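Local coordinates for protein Ifi204 (Mus musculus domesticus, PDB 5YZW) that probably serves as an interferon-inducible innate immune sensor that recognises DNA through its HIN domain, built from two OB folds, at residues K54-P59 with S81-V86. Sequence-based numbering, arbitrary orientation.
Sequences KSKFIP and SCVSDV
Lys56 reaches from the loop that follows strand 43-48 to the backbone of Val83, on the short strand 83-84 at the edge of an OB-fold barrel, the first of the two that make up this HIN domain. Its CG lies anti to the carbonyl carbon (chi1 -72°), and from there the chain runs fully extended, carrying the ammonium group across to the other segment. Lys56 NZ gives a weak hydrogen bond to Val83 O, 3.2 Å away. On the way, Lys56 CD passes 4.2 Å from Val83 CG1. The lysine chain also crosses the side chain of Asp85 at about a right angle, where Lys56 CG comes within 4.2 Å of Asp85 CG. Lys56 NZ stays 4.8 Å from Asp85 OD1, so the opposite charges probably attract without forming a salt bridge. A leucine in place of Lys56 would probably leave Val83 O without this donor and Asp85 without its nearby positive charge. Asn61 ties the two segments together a second time, its ND2 hydrogen-bonding to both Lys56 O and Asp85 OD2. Next along the loop, Phe57 sits at the centre of an inverse gamma turn, and its side chain is buried. With CG anti to the carbonyl carbon (chi1 -77°), the ring goes into the barrel interior, meeting Phe33 edge-to-face and packing on Val15, Val18, Ala35, Ile63 and Ile77. Val83 also rests on Ile63 and Ile77, two of the residues that Phe57 packs on, while strand 83-84 pairs antiparallel with strand 62-71. The phenyl ring itself is met obliquely, Val83 CG2 lying 4.2 Å from Phe57 CE1.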
loop_
_atom_site.group_PDB
_atom_site.type_symbol
_atom_site.label_atom_id
_atom_site.label_comp_id
_atom_site.label_asym_id
_atom_site.label_seq_id
_atom_site.Cartn_x
_atom_site.Cartn_y
_atom_site.Cartn_z
ATOM N N LYS A 54 -12.653 6.635 6.630
ATOM C CA LYS A 54 -12.647 5.213 6.970
ATOM C C LYS A 54 -14.032 4.583 6.796
ATOM O O LYS A 54 -14.154 3.464 6.284
ATOM C CB LYS A 54 -12.134 5.038 8.406
ATOM C CG LYS A 54 -12.211 3.629 8.979
ATOM C CD LYS A 54 -11.956 3.670 10.499
ATOM C CE LYS A 54 -12.049 2.289 11.120
ATOM N NZ LYS A 54 -11.501 2.263 12.506
ATOM N N SER A 55 -15.093 5.300 7.178
ATOM C CA SER A 55 -16.448 4.766 7.030
ATOM C C SER A 55 -16.872 4.557 5.581
ATOM O O SER A 55 -17.867 3.870 5.345
ATOM C CB SER A 55 -17.469 5.685 7.705
ATOM O OG SER A 55 -17.465 6.965 7.101
ATOM N N LYS A 56 -16.167 5.115 4.605
ATOM C CA LYS A 56 -16.551 4.912 3.213
ATOM C C LYS A 56 -15.653 3.949 2.448
ATOM O O LYS A 56 -16.086 3.388 1.428
ATOM C CB LYS A 56 -16.599 6.258 2.481
ATOM C CG LYS A 56 -17.813 7.085 2.922
ATOM C CD LYS A 56 -17.778 8.492 2.367
ATOM C CE LYS A 56 -18.810 9.370 3.071
ATOM N NZ LYS A 56 -18.866 10.716 2.431
ATOM N N PHE A 57 -14.431 3.717 2.913
ATOM C CA PHE A 57 -13.566 2.753 2.242
ATOM C C PHE A 57 -13.753 1.380 2.894
ATOM O O PHE A 57 -12.871 0.826 3.562
ATOM C CB PHE A 57 -12.122 3.231 2.265
ATOM C CG PHE A 57 -11.838 4.308 1.262
ATOM C CD1 PHE A 57 -12.218 5.626 1.510
ATOM C CD2 PHE A 57 -11.224 4.002 0.050
ATOM C CE1 PHE A 57 -11.955 6.621 0.573
ATOM C CE2 PHE A 57 -10.960 4.984 -0.890
ATOM C CZ PHE A 57 -11.323 6.302 -0.630
ATOM N N ILE A 58 -14.956 0.859 2.695
ATOM C CA ILE A 58 -15.331 -0.490 3.105
ATOM C C ILE A 58 -15.254 -1.383 1.874
ATOM O O ILE A 58 -15.833 -1.029 0.844
ATOM C CB ILE A 58 -16.748 -0.518 3.701
ATOM C CG1 ILE A 58 -16.849 0.456 4.872
ATOM C CG2 ILE A 58 -17.131 -1.931 4.114
ATOM C CD1 ILE A 58 -15.850 0.163 5.960
ATOM N N PRO A 59 -14.553 -2.514 1.929
ATOM C CA PRO A 59 -14.510 -3.408 0.766
ATOM C C PRO A 59 -15.904 -3.683 0.210
ATOM O O PRO A 59 -16.835 -3.994 0.951
ATOM C CB PRO A 59 -13.856 -4.666 1.335
ATOM C CG PRO A 59 -12.871 -4.107 2.393
ATOM C CD PRO A 59 -13.668 -2.978 3.024
ATOM N N SER A 81 -14.717 15.707 1.824
ATOM C CA SER A 81 -15.608 16.162 0.752
ATOM C C SER A 81 -15.249 15.582 -0.612
ATOM O O SER A 81 -16.049 15.712 -1.547
ATOM C CB SER A 81 -15.603 17.696 0.653
ATOM O OG SER A 81 -14.279 18.197 0.765
ATOM N N CYS A 82 -14.084 14.943 -0.745
ATOM C CA CYS A 82 -13.663 14.398 -2.031
ATOM C C CYS A 82 -14.458 13.163 -2.441
ATOM O O CYS A 82 -14.397 12.768 -3.608
ATOM C CB CYS A 82 -12.167 14.010 -1.999
ATOM S SG CYS A 82 -10.984 15.348 -1.629
ATOM N N VAL A 83 -15.153 12.515 -1.508
ATOM C CA VAL A 83 -15.712 11.183 -1.732
ATOM C C VAL A 83 -17.199 11.192 -1.384
ATOM O O VAL A 83 -17.594 11.731 -0.346
ATOM C CB VAL A 83 -14.972 10.116 -0.891
ATOM C CG1 VAL A 83 -15.535 8.732 -1.176
ATOM C CG2 VAL A 83 -13.441 10.152 -1.157
ATOM N N SER A 84 -18.025 10.610 -2.259
ATOM C CA SER A 84 -19.445 10.373 -1.980
ATOM C C SER A 84 -19.754 8.922 -2.333
ATOM O O SER A 84 -19.031 8.304 -3.122
ATOM C CB SER A 84 -20.348 11.342 -2.762
ATOM O OG SER A 84 -20.247 11.084 -4.144
ATOM N N ASP A 85 -20.816 8.351 -1.714
ATOM C CA ASP A 85 -21.054 6.912 -1.858
ATOM C C ASP A 85 -22.531 6.484 -1.889
ATOM O O ASP A 85 -22.845 5.354 -1.494
ATOM C CB ASP A 85 -20.359 6.136 -0.729
ATOM C CG ASP A 85 -21.142 6.155 0.592
ATOM O OD1 ASP A 85 -21.718 7.208 0.961
ATOM O OD2 ASP A 85 -21.160 5.102 1.271
ATOM N N VAL A 86 -23.445 7.307 -2.390
ATOM C CA VAL A 86 -24.866 6.952 -2.334
ATOM C C VAL A 86 -25.327 6.497 -3.717
ATOM O O VAL A 86 -25.590 7.323 -4.597
ATOM C CB VAL A 86 -25.723 8.098 -1.796
ATOM C CG1 VAL A 86 -27.211 7.686 -1.779
ATOM C CG2 VAL A 86 -25.256 8.484 -0.400
#